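Local atomic coordinates of amidohydrolase (Chromobacterium violaceum, PDB entry 2YB1), a protein that hydrolyses nucleoside 3',5'-bisphosphates to nucleoside 5'-phosphates and orthophosphate, using three manganese ions per subunit. Residues Val22-Ala27 with Ala53-Pro58; Gly43-Ala48 with Phe59-Glu64; Val77-Asp82 with Arg274-Arg279; Lys93-Gly98 with Gln169-Glu174. All blocks are in the same frame, centred on the assembly; numbering follows the deposited sequence.

Contact 1: Val22-Ala27 with Ala53-Pro58; sequences VIDRAA and ARRGIP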
loop_
_atom_site.group_PDB
_atom_site.type_symbol
_atom_site.label_atom_id
_atom_site.label_comp_id
_atom_site.label_asym_id
_atom_site.label_seq_id
_atom_site.Cartn_x
_atom_site.Cartn_y
_atom_site.Cartn_z
ATOM N N VAL A 22 11.212 -10.379 0.815
ATOM C CA VAL A 22 10.604 -9.649 -0.306
ATOM C C VAL A 22 11.655 -8.804 -1.035
ATOM O O VAL A 22 11.663 -8.731 -2.268
ATOM C CB VAL A 22 9.351 -8.823 0.130
ATOM C CG1 VAL A 22 9.748 -7.616 0.968
ATOM C CG2 VAL A 22 8.496 -8.408 -1.106
ATOM N N ILE A 23 12.577 -8.218 -0.275
ATOM C CA ILE A 23 13.702 -7.490 -0.873
ATOM C C ILE A 23 14.600 -8.431 -1.683
ATOM O O ILE A 23 15.013 -8.105 -2.805
ATOM C CB ILE A 23 14.555 -6.747 0.204
ATOM C CG1 ILE A 23 13.738 -5.632 0.881
ATOM C CG2 ILE A 23 15.843 -6.194 -0.403
ATOM C CD1 ILE A 23 13.256 -4.544 -0.077
ATOM N N ASP A 24 14.895 -9.599 -1.115
ATOM C CA ASP A 24 15.714 -10.601 -1.794
ATOM C C ASP A 24 15.059 -11.081 -3.097
ATOM O O ASP A 24 15.744 -11.317 -4.093
ATOM C CB ASP A 24 15.989 -11.794 -0.872
ATOM C CG ASP A 24 17.053 -11.491 0.182
ATOM O OD1 ASP A 24 17.730 -10.438 0.085
ATOM O OD2 ASP A 24 17.212 -12.313 1.110
ATOM N N ARG A 25 13.735 -11.226 -3.081
ATOM C CA ARG A 25 12.991 -11.644 -4.267
ATOM C C ARG A 25 13.056 -10.540 -5.320
ATOM O O ARG A 25 13.358 -10.801 -6.484
ATOM C CB ARG A 25 11.535 -11.960 -3.913
ATOM C CG ARG A 25 10.671 -12.420 -5.108
ATOM C CD ARG A 25 9.231 -12.668 -4.656
ATOM N NE ARG A 25 8.352 -13.129 -5.735
ATOM C CZ ARG A 25 8.119 -14.402 -6.050
ATOM N NH1 ARG A 25 8.708 -15.383 -5.378
ATOM N NH2 ARG A 25 7.287 -14.699 -7.049
ATOM N N ALA A 26 12.790 -9.303 -4.904
ATOM C CA ALA A 26 12.899 -8.158 -5.808
ATOM C C ALA A 26 14.300 -8.093 -6.426
ATOM O O ALA A 26 14.460 -7.769 -7.604
ATOM C CB ALA A 26 12.597 -6.869 -5.058
ATOM N N ALA A 27 15.309 -8.421 -5.625
ATOM C CA ALA A 27 16.706 -8.269 -6.033
ATOM C C ALA A 27 17.079 -9.157 -7.227
ATOM O O ALA A 27 18.049 -8.883 -7.933
ATOM C CB ALA A 27 17.639 -8.544 -4.845
ATOM N N ALA A 53 20.454 -2.635 1.194
ATOM C CA ALA A 53 21.838 -2.162 1.182
ATOM C C ALA A 53 22.807 -3.322 0.970
ATOM O O ALA A 53 23.775 -3.209 0.214
ATOM C CB ALA A 53 22.165 -1.421 2.477
ATOM N N ARG A 54 22.538 -4.442 1.636
ATOM C CA ARG A 54 23.401 -5.614 1.515
ATOM C C ARG A 54 23.482 -6.126 0.074
ATOM O O ARG A 54 24.486 -6.707 -0.313
ATOM C CB ARG A 54 22.926 -6.738 2.437
ATOM C CG ARG A 54 23.730 -8.013 2.288
ATOM C CD ARG A 54 23.293 -9.062 3.290
ATOM N NE ARG A 54 24.209 -10.197 3.281
ATOM C CZ ARG A 54 23.991 -11.324 2.617
ATOM N NH1 ARG A 54 22.875 -11.477 1.914
ATOM N NH2 ARG A 54 24.889 -12.297 2.661
ATOM N N ARG A 55 22.420 -5.919 -0.704
ATOM C CA ARG A 55 22.363 -6.379 -2.096
ATOM C C ARG A 55 22.754 -5.264 -3.068
ATOM O O ARG A 55 22.687 -5.443 -4.290
ATOM C CB ARG A 55 20.958 -6.884 -2.458
ATOM C CG ARG A 55 20.413 -8.005 -1.578
ATOM C CD ARG A 55 20.860 -9.359 -2.064
ATOM N NE ARG A 55 20.277 -10.421 -1.242
ATOM C CZ ARG A 55 20.794 -11.640 -1.103
ATOM N NH1 ARG A 55 21.912 -11.969 -1.742
ATOM N NH2 ARG A 55 20.190 -12.528 -0.316
ATOM N N GLY A 56 23.134 -4.112 -2.527
ATOM C CA GLY A 56 23.588 -2.990 -3.342
ATOM C C GLY A 56 22.462 -2.208 -4.003
ATOM O O GLY A 56 22.669 -1.587 -5.055
ATOM N N ILE A 57 21.276 -2.233 -3.390
ATOM C CA ILE A 57 20.072 -1.622 -3.972
ATOM C C ILE A 57 19.622 -0.374 -3.213
ATOM O O ILE A 57 19.286 -0.456 -2.026
ATOM C CB ILE A 57 18.882 -2.611 -3.938
ATOM C CG1 ILE A 57 19.244 -3.937 -4.628
ATOM C CG2 ILE A 57 17.631 -1.974 -4.552
ATOM C CD1 ILE A 57 18.253 -5.081 -4.350
ATOM N N PRO A 58 19.592 0.785 -3.896
ATOM C CA PRO A 58 19.042 2.000 -3.275
ATOM C C PRO A 58 17.614 1.776 -2.780
ATOM O O PRO A 58 16.833 1.048 -3.417
ATOM C CB PRO A 58 19.052 3.018 -4.425
ATOM C CG PRO A 58 20.192 2.568 -5.293
ATOM C CD PRO A 58 20.124 1.050 -5.249
#
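Asp24 and Arg55 form the polar half of this contact, a salt bridge on the outer side of the fold. Arg55 NE donates to Asp24 OD1 at 2.9 Å with a nearly straight N-H...O angle of 161°, and a weak second bond runs from Arg55 NH2 to Asp24 OD2 at 3.3 Å. The two flat groups stand almost upright to each other, 78° apart. OD1 lies close to the guanidinium plane, whereas NE meets it from above the carboxylate plane, 59° out. A bend at chi2 of Arg55 swings the guanidinium round toward helix 19-27. One face of that guanidinium has Arg54 NH1 over it, toward the rim; the carboxylate of Asp24 probably eases the proximity of the two positive groups.

The apolar half lies one helical turn further on, where Ala27 CB meets the Ile57 CD1 methyl at 3.6 Å. Ile57 also packs on Leu34 of strand 33-36, and so links the helix to the sheet.

Gly56, with positive phi, ends helix 45-54 in a Schellman motif between Arg55 and Ile57. The arrangement joins helix 19-27 to the C-terminal end of helix 45-54 and the loop that follows it, in the PHP domain, whose fold is a distorted beta/alpha barrel.

Contact 2: Gly43-Ala48 with Phe59-Glu64; sequences GGLAEA and FLNGVE. With MN (manganese (II) ion), chain C; MN (manganese (II) ion), chain D.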
loop_
_atom_site.group_PDB
_atom_site.type_symbol
_atom_site.label_atom_id
_atom_site.label_comp_id
_atom_site.label_asym_id
_atom_site.label_seq_id
_atom_site.Cartn_x
_atom_site.Cartn_y
_atom_site.Cartn_z
ATOM N N GLY A 43 7.017 -0.913 10.601
ATOM C CA GLY A 43 7.805 -1.881 11.354
ATOM C C GLY A 43 8.777 -2.727 10.558
ATOM O O GLY A 43 9.680 -3.357 11.127
ATOM N N GLY A 44 8.602 -2.763 9.242
ATOM C CA GLY A 44 9.485 -3.559 8.411
ATOM C C GLY A 44 10.608 -2.800 7.727
ATOM O O GLY A 44 11.462 -3.413 7.066
ATOM N N LEU A 45 10.624 -1.476 7.886
ATOM C CA LEU A 45 11.553 -0.627 7.132
ATOM C C LEU A 45 13.042 -0.818 7.465
ATOM O O LEU A 45 13.868 -0.864 6.552
ATOM C CB LEU A 45 11.160 0.863 7.233
ATOM C CG LEU A 45 9.793 1.219 6.647
ATOM C CD1 LEU A 45 9.544 2.730 6.728
ATOM C CD2 LEU A 45 9.673 0.708 5.191
ATOM N N ALA A 46 13.393 -0.908 8.749
ATOM C CA ALA A 46 14.804 -1.074 9.132
ATOM C C ALA A 46 15.378 -2.362 8.550
ATOM O O ALA A 46 16.498 -2.380 8.025
ATOM C CB ALA A 46 14.962 -1.078 10.647
ATOM N N GLU A 47 14.611 -3.439 8.651
ATOM C CA GLU A 47 15.035 -4.722 8.090
ATOM C C GLU A 47 15.135 -4.658 6.557
ATOM O O GLU A 47 16.120 -5.124 5.961
ATOM C CB GLU A 47 14.074 -5.836 8.504
ATOM C CG GLU A 47 14.437 -7.197 7.926
ATOM C CD GLU A 47 13.447 -8.285 8.311
ATOM O OE1 GLU A 47 12.719 -8.120 9.314
ATOM O OE2 GLU A 47 13.404 -9.310 7.601
ATOM N N ALA A 48 14.108 -4.106 5.919
ATOM C CA ALA A 48 14.117 -3.972 4.463
ATOM C C ALA A 48 15.317 -3.145 4.001
ATOM O O ALA A 48 15.978 -3.499 3.027
ATOM C CB ALA A 48 12.803 -3.345 3.954
ATOM N N PHE A 59 17.277 2.419 -1.662
ATOM C CA PHE A 59 16.048 2.125 -0.947
ATOM C C PHE A 59 15.417 3.406 -0.424
ATOM O O PHE A 59 16.120 4.328 -0.001
ATOM C CB PHE A 59 16.337 1.153 0.220
ATOM C CG PHE A 59 15.113 0.749 1.000
ATOM C CD1 PHE A 59 14.282 -0.254 0.532
ATOM C CD2 PHE A 59 14.789 1.383 2.199
ATOM C CE1 PHE A 59 13.141 -0.626 1.243
ATOM C CE2 PHE A 59 13.655 1.011 2.919
ATOM C CZ PHE A 59 12.830 0.011 2.442
ATOM N N LEU A 60 14.086 3.456 -0.473
ATOM C CA LEU A 60 13.308 4.522 0.148
ATOM C C LEU A 60 12.390 3.956 1.226
ATOM O O LEU A 60 11.689 2.983 0.985
ATOM C CB LEU A 60 12.440 5.202 -0.912
ATOM C CG LEU A 60 13.153 6.161 -1.855
ATOM C CD1 LEU A 60 12.348 6.295 -3.124
ATOM C CD2 LEU A 60 13.310 7.529 -1.147
ATOM N N ASN A 61 12.396 4.564 2.410
ATOM C CA ASN A 61 11.375 4.297 3.420
ATOM C C ASN A 61 9.974 4.610 2.896
ATOM O O ASN A 61 9.746 5.688 2.343
ATOM C CB ASN A 61 11.620 5.154 4.667
ATOM C CG ASN A 61 12.881 4.754 5.419
ATOM O OD1 ASN A 61 13.595 5.609 5.955
ATOM N ND2 ASN A 61 13.154 3.459 5.472
ATOM N N GLY A 62 9.019 3.713 3.128
ATOM C CA GLY A 62 7.682 3.915 2.591
ATOM C C GLY A 62 6.607 3.432 3.542
ATOM O O GLY A 62 6.898 2.801 4.559
ATOM N N VAL A 63 5.360 3.782 3.238
ATOM C CA VAL A 63 4.219 3.311 4.005
ATOM C C VAL A 63 2.965 3.454 3.133
ATOM O O VAL A 63 2.949 4.251 2.198
ATOM C CB VAL A 63 4.047 4.149 5.288
ATOM C CG1 VAL A 63 3.625 5.565 4.932
ATOM C CG2 VAL A 63 3.032 3.495 6.255
ATOM N N GLU A 64 1.929 2.678 3.427
ATOM C CA GLU A 64 0.641 2.861 2.764
ATOM C C GLU A 64 -0.452 3.153 3.798
ATOM O O GLU A 64 -0.812 2.284 4.604
ATOM C CB GLU A 64 0.266 1.634 1.921
ATOM C CG GLU A 64 -1.036 1.861 1.163
ATOM C CD GLU A 64 -1.372 0.758 0.203
ATOM O OE1 GLU A 64 -0.881 -0.368 0.385
ATOM O OE2 GLU A 64 -2.118 1.038 -0.756
HETATM MN MN MN C . -0.631 -1.912 -1.251
HETATM MN MN MN D . -3.770 -0.099 -1.430
#
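Leu45 and Ala48 of helix 45-54 pack on strand 59-69 inside a beta-alpha-beta unit, strand 33-36, helix 45-54 and strand 59-69, of the barrel-like PHP fold; the same strand runs on to the metal site. No hydrogen bond joins the two segments. Leu45 is the broadest contributor: both of its methyls come up to Gly62 O from the same side, CD1 at 3.4 Å and CD2 at 3.5 Å. The leucine thus meets the strand here through backbone atoms of Gly62, its N as well as its O. The CD1 branch also lies alongside Asn61 CB, at 3.8 Å.

One turn later Ala48 CB touches the far end of the Phe59 ring, 3.7 Å from CZ, while the backbone carbon of Ala48 stands over one ring face toward its rim. Phe59 CG is anti to the backbone nitrogen (chi1 -178°), which turns the ring toward the helix. Ile23 of helix 19-27 and Ala52 also pack against that ring.

Farther along, Glu64 leaves the helix behind and enters the active site, where His7, His9 and Asp248 share one of its manganese ions and His75 and His191 the other. Its extended side chain ends in a bridging carboxylate, with OE1 2.3 Å from the manganese of chain C and OE2 2.1 Å from the manganese of chain D.

Contact 3: Val77-Asp82 with Arg274-Arg279; sequences VGLGID and RELEAR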
loop_
_atom_site.group_PDB
_atom_site.type_symbol
_atom_site.label_atom_id
_atom_site.label_comp_id
_atom_site.label_asym_id
_atom_site.label_seq_id
_atom_site.Cartn_x
_atom_site.Cartn_y
_atom_site.Cartn_z
ATOM N N VAL A 77 0.097 6.409 -0.234
ATOM C CA VAL A 77 1.467 5.983 0.017
ATOM C C VAL A 77 2.338 7.173 0.436
ATOM O O VAL A 77 2.194 8.270 -0.107
ATOM C CB VAL A 77 2.063 5.332 -1.259
ATOM C CG1 VAL A 77 3.591 5.358 -1.232
ATOM C CG2 VAL A 77 1.529 3.905 -1.432
ATOM N N GLY A 78 3.174 7.001 1.456
ATOM C CA GLY A 78 4.275 7.936 1.652
ATOM C C GLY A 78 5.622 7.381 1.218
ATOM O O GLY A 78 5.931 6.212 1.514
ATOM N N LEU A 79 6.482 8.233 0.653
ATOM C CA LEU A 79 7.804 7.781 0.206
ATOM C C LEU A 79 8.873 8.765 0.660
ATOM O O LEU A 79 8.681 9.981 0.551
ATOM C CB LEU A 79 7.856 7.652 -1.323
ATOM C CG LEU A 79 6.941 6.626 -2.016
ATOM C CD1 LEU A 79 6.991 6.821 -3.529
ATOM C CD2 LEU A 79 7.323 5.186 -1.633
ATOM N N GLY A 80 10.005 8.241 1.135
ATOM C CA GLY A 80 11.061 9.094 1.652
ATOM C C GLY A 80 10.741 9.643 3.041
ATOM O O GLY A 80 11.304 10.658 3.456
ATOM N N ILE A 81 9.849 8.962 3.762
ATOM C CA ILE A 81 9.468 9.362 5.120
ATOM C C ILE A 81 10.544 8.978 6.128
ATOM O O ILE A 81 11.270 8.006 5.926
ATOM C CB ILE A 81 8.151 8.672 5.568
ATOM C CG1 ILE A 81 8.253 7.156 5.337
ATOM C CG2 ILE A 81 6.938 9.269 4.832
ATOM C CD1 ILE A 81 7.280 6.317 6.133
ATOM N N ASP A 82 10.641 9.752 7.207
ATOM C CA ASP A 82 11.434 9.388 8.376
ATOM C C ASP A 82 10.472 8.697 9.333
ATOM O O ASP A 82 9.610 9.342 9.931
ATOM C CB ASP A 82 12.032 10.648 9.021
ATOM C CG ASP A 82 12.736 10.372 10.353
ATOM O OD1 ASP A 82 12.864 9.198 10.771
ATOM O OD2 ASP A 82 13.174 11.356 10.981
ATOM N N ARG A 274 12.877 10.804 -9.269
ATOM C CA ARG A 274 13.806 11.902 -9.509
ATOM C C ARG A 274 13.705 12.988 -8.426
ATOM O O ARG A 274 14.682 13.688 -8.142
ATOM C CB ARG A 274 13.590 12.494 -10.900
ATOM C CG ARG A 274 13.827 11.482 -12.012
ATOM C CD ARG A 274 13.663 12.110 -13.384
ATOM N NE ARG A 274 13.735 11.119 -14.458
ATOM C CZ ARG A 274 13.333 11.346 -15.708
ATOM N NH1 ARG A 274 12.824 12.530 -16.040
ATOM N NH2 ARG A 274 13.429 10.389 -16.624
ATOM N N GLU A 275 12.523 13.124 -7.834
ATOM C CA GLU A 275 12.283 14.124 -6.784
ATOM C C GLU A 275 12.614 13.615 -5.373
ATOM O O GLU A 275 12.657 14.385 -4.412
ATOM C CB GLU A 275 10.819 14.578 -6.826
ATOM C CG GLU A 275 10.336 14.999 -8.229
ATOM C CD GLU A 275 11.276 15.997 -8.890
ATOM O OE1 GLU A 275 11.835 16.855 -8.172
ATOM O OE2 GLU A 275 11.464 15.911 -10.125
ATOM N N LEU A 276 12.799 12.306 -5.244
ATOM C CA LEU A 276 13.082 11.694 -3.949
ATOM C C LEU A 276 14.565 11.400 -3.712
ATOM O O LEU A 276 14.924 10.755 -2.712
ATOM C CB LEU A 276 12.231 10.431 -3.749
ATOM C CG LEU A 276 10.724 10.691 -3.603
ATOM C CD1 LEU A 276 9.912 9.457 -3.967
ATOM C CD2 LEU A 276 10.369 11.195 -2.209
ATOM N N GLU A 277 15.419 11.823 -4.642
ATOM C CA GLU A 277 16.828 11.428 -4.593
ATOM C C GLU A 277 17.543 11.754 -3.284
ATOM O O GLU A 277 18.383 10.974 -2.826
ATOM C CB GLU A 277 17.586 11.974 -5.797
ATOM C CG GLU A 277 17.146 11.291 -7.087
ATOM C CD GLU A 277 17.946 11.722 -8.294
ATOM O OE1 GLU A 277 18.883 12.530 -8.127
ATOM O OE2 GLU A 277 17.628 11.248 -9.412
ATOM N N ALA A 278 17.215 12.895 -2.682
ATOM C CA ALA A 278 17.833 13.274 -1.408
ATOM C C ALA A 278 17.392 12.376 -0.248
ATOM O O ALA A 278 18.029 12.362 0.806
ATOM C CB ALA A 278 17.540 14.729 -1.083
ATOM N N ARG A 279 16.286 11.658 -0.423
ATOM C CA ARG A 279 15.805 10.750 0.622
ATOM C C ARG A 279 16.202 9.301 0.402
ATOM O O ARG A 279 15.952 8.456 1.260
ATOM C CB ARG A 279 14.282 10.818 0.732
ATOM C CG ARG A 279 13.767 12.198 1.027
ATOM C CD ARG A 279 13.951 12.550 2.505
ATOM N NE ARG A 279 13.298 13.827 2.748
ATOM C CZ ARG A 279 13.935 14.981 2.934
ATOM N NH1 ARG A 279 15.263 15.018 2.971
ATOM N NH2 ARG A 279 13.230 16.098 3.113
#
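Leu276 O accepts the backbone N-H of Arg279 at 2.8 Å, closing the turn that holds the Leu276 and Arg279 side chains against Leu79 and Gly80. Across the contact itself there is no hydrogen bond; apolar carbons and the aliphatic part of an arginine do the work.

Leu276 puts its two methyls on the side chain and the carbonyl of Leu79. CD1 rests 3.8 Å from Leu79 CB, the two leucines crossing at about a right angle, while CD2 comes to 3.5 Å from Leu79 O. Arg279 lies along Gly80: its CB is 3.8 Å from Gly80 CA, and its CD approaches Gly80 O to 3.4 Å. The chain bends at chi2 (-78°), which folds it along this carbonyl. Gly80 O sits at the edge of the guanidinium, near its plane, but NE is too far from it for a bond and gives its hydrogen to Gly184 O instead.

Gly80 has positive phi and no side chain, and the two backbones come closest here, with 5.1 Å between Gly80 CA and Arg279 CA.

Around the contact, strand 72-79 pairs with strand 59-69 on one side and strand 186-189 on the other. Leu276 reaches both flanks, touching Leu60 and Met186, and the C-terminal segment after helix 272-275 thus lies across the end of these three strands.

Contact 4: Lys93-Gly98 with Gln169-Glu174; sequences KSIREG and QWASLE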
loop_
_atom_site.group_PDB
_atom_site.type_symbol
_atom_site.label_atom_id
_atom_site.label_comp_id
_atom_site.label_asym_id
_atom_site.label_seq_id
_atom_site.Cartn_x
_atom_site.Cartn_y
_atom_site.Cartn_z
ATOM N N LYS A 93 -0.311 4.723 14.466
ATOM C CA LYS A 93 -0.803 3.937 15.589
ATOM C C LYS A 93 -2.315 4.130 15.778
ATOM O O LYS A 93 -3.042 3.173 16.064
ATOM C CB LYS A 93 -0.050 4.298 16.873
ATOM C CG LYS A 93 -0.335 3.356 18.024
ATOM C CD LYS A 93 0.559 3.663 19.210
ATOM C CE LYS A 93 0.336 2.633 20.319
ATOM N NZ LYS A 93 1.216 2.868 21.503
ATOM N N SER A 94 -2.786 5.364 15.620
ATOM C CA SER A 94 -4.210 5.652 15.804
ATOM C C SER A 94 -5.072 4.952 14.747
ATOM O O SER A 94 -6.216 4.579 15.023
ATOM C CB SER A 94 -4.483 7.162 15.828
ATOM O OG SER A 94 -4.493 7.727 14.521
ATOM N N ILE A 95 -4.515 4.762 13.549
ATOM C CA ILE A 95 -5.189 4.006 12.482
ATOM C C ILE A 95 -5.210 2.493 12.756
ATOM O O ILE A 95 -6.152 1.803 12.374
ATOM C CB ILE A 95 -4.527 4.224 11.087
ATOM C CG1 ILE A 95 -4.376 5.710 10.760
ATOM C CG2 ILE A 95 -5.317 3.500 10.003
ATOM C CD1 ILE A 95 -5.632 6.514 10.987
ATOM N N ARG A 96 -4.168 1.969 13.397
ATOM C CA ARG A 96 -4.115 0.536 13.702
ATOM C C ARG A 96 -5.037 0.141 14.859
ATOM O O ARG A 96 -5.417 -1.025 14.978
ATOM C CB ARG A 96 -2.683 0.098 14.057
ATOM C CG ARG A 96 -1.663 0.285 12.947
ATOM C CD ARG A 96 -0.374 -0.461 13.234
ATOM N NE ARG A 96 0.343 0.016 14.420
ATOM C CZ ARG A 96 1.209 1.025 14.415
ATOM N NH1 ARG A 96 1.435 1.702 13.292
ATOM N NH2 ARG A 96 1.836 1.371 15.536
ATOM N N GLU A 97 -5.380 1.110 15.706
ATOM C CA GLU A 97 -6.069 0.858 16.981
ATOM C C GLU A 97 -7.338 -0.004 16.924
ATOM O O GLU A 97 -7.535 -0.879 17.773
ATOM C CB GLU A 97 -6.394 2.176 17.693
ATOM C CG GLU A 97 -5.254 2.768 18.507
ATOM C CD GLU A 97 -5.669 4.055 19.217
ATOM O OE1 GLU A 97 -6.853 4.154 19.611
ATOM O OE2 GLU A 97 -4.822 4.970 19.363
ATOM N N GLY A 98 -8.207 0.257 15.956
ATOM C CA GLY A 98 -9.463 -0.472 15.870
ATOM C C GLY A 98 -9.406 -1.736 15.023
ATOM O O GLY A 98 -10.420 -2.400 14.820
ATOM N N GLN A 169 -13.943 3.721 9.965
ATOM C CA GLN A 169 -13.366 5.008 9.580
ATOM C C GLN A 169 -11.854 5.036 9.805
ATOM O O GLN A 169 -11.372 4.852 10.922
ATOM C CB GLN A 169 -14.052 6.179 10.293
ATOM C CG GLN A 169 -13.450 7.528 9.906
ATOM C CD GLN A 169 -14.318 8.718 10.280
ATOM O OE1 GLN A 169 -14.038 9.424 11.253
ATOM N NE2 GLN A 169 -15.364 8.958 9.493
ATOM N N TRP A 170 -11.115 5.238 8.722
ATOM C CA TRP A 170 -9.656 5.327 8.759
ATOM C C TRP A 170 -9.220 6.788 8.895
ATOM O O TRP A 170 -10.001 7.629 9.349
ATOM C CB TRP A 170 -9.031 4.647 7.536
ATOM C CG TRP A 170 -9.560 3.265 7.289
ATOM C CD1 TRP A 170 -10.476 2.895 6.346
ATOM C CD2 TRP A 170 -9.218 2.070 8.007
ATOM N NE1 TRP A 170 -10.716 1.541 6.421
ATOM C CE2 TRP A 170 -9.957 1.011 7.431
ATOM C CE3 TRP A 170 -8.343 1.787 9.064
ATOM C CZ2 TRP A 170 -9.848 -0.314 7.877
ATOM C CZ3 TRP A 170 -8.246 0.466 9.516
ATOM C CH2 TRP A 170 -8.995 -0.562 8.918
ATOM N N ALA A 171 -7.964 7.085 8.571
ATOM C CA ALA A 171 -7.464 8.456 8.695
ATOM C C ALA A 171 -8.212 9.410 7.773
ATOM O O ALA A 171 -8.812 8.993 6.787
ATOM C CB ALA A 171 -5.975 8.509 8.389
ATOM N N SER A 172 -8.202 10.694 8.106
ATOM C CA SER A 172 -8.650 11.690 7.156
ATOM C C SER A 172 -7.572 11.854 6.078
ATOM O O SER A 172 -6.390 11.532 6.298
ATOM C CB SER A 172 -8.913 13.023 7.856
ATOM O OG SER A 172 -7.693 13.672 8.171
ATOM N N LEU A 173 -7.973 12.356 4.917
ATOM C CA LEU A 173 -7.026 12.645 3.852
ATOM C C LEU A 173 -5.993 13.671 4.332
ATOM O O LEU A 173 -4.793 13.511 4.106
ATOM C CB LEU A 173 -7.767 13.167 2.613
ATOM C CG LEU A 173 -6.942 13.443 1.358
ATOM C CD1 LEU A 173 -6.294 12.151 0.888
ATOM C CD2 LEU A 173 -7.807 14.041 0.237
ATOM N N GLU A 174 -6.466 14.723 4.999
ATOM C CA GLU A 174 -5.588 15.779 5.486
ATOM C C GLU A 174 -4.547 15.244 6.473
ATOM O O GLU A 174 -3.367 15.606 6.410
ATOM C CB GLU A 174 -6.410 16.925 6.105
ATOM C CG GLU A 174 -7.194 17.716 5.055
ATOM C CD GLU A 174 -8.301 18.583 5.642
ATOM O OE1 GLU A 174 -9.020 18.102 6.552
ATOM O OE2 GLU A 174 -8.452 19.739 5.178
#
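Ile95, near the end of helix 86-96, packs against Trp170 and Ala171, which lead into the N-terminus of helix 173-182 in the PHP fold, beside the nucleotide pocket. From CB the isoleucine forks. The CG2 branch, anti to the backbone nitrogen, reaches the six-membered ring of the indole, 3.6 Å from Trp170 CE3. It arrives at the ring edge and close to the ring plane, not over a face. Ile95 O borders the same edge in plane, 3.8 Å from Trp170 CZ3, so this one carbonyl and the CG2 methyl both meet the six-membered ring at its edge.

The other branch leads through CG1, 4.0 Å from Ala171 CB, to the tip. With chi1 at -52° and chi2 at -49° this branch turns toward the alanine, and Trp179 of helix 173-182 also packs on both Ile95 and Ala171.

Trp170 N bonds to Ser68 OG of strand 59-69, which ties the segment to the sheet; Ser172, the N-cap residue, bonds Asp175 N through OG at the start of helix 173-182. The indole in turn packs on Arg99 and Arg102, which bind the substrate, so Ile95 is a second-shell neighbour of that pocket.

Packing is tightest at the end of the Ile95 chain, where CD1 lies 3.3 Å from Ala171 CB, shorter than usual van der Waals contact, and 3.4 Å from Ala171 N.

How the contacts relate
From the N terminus, contact 1 opens on helix 19-27 and contact 2 opens before it closes; their segments alternate, so the two cross, sharing helix 45-54. They touch through Ile23, which packs on Ala48 and Phe59. Contact 2 closes on strand 59-69, and the chain turns back into strand 72-79, where contact 3 opens; Gly80 N to Asn61 O and Gly78 N to Val63 O are probable hydrogen bonds between them. Contact 3 closes only near the C terminus, and contact 4 is nested within its long loop, tying helix 86-96 to the start of helix 173-182. Contacts 1 and 4 lie on opposite sides of the chain's centre, their centres about 31 Å apart.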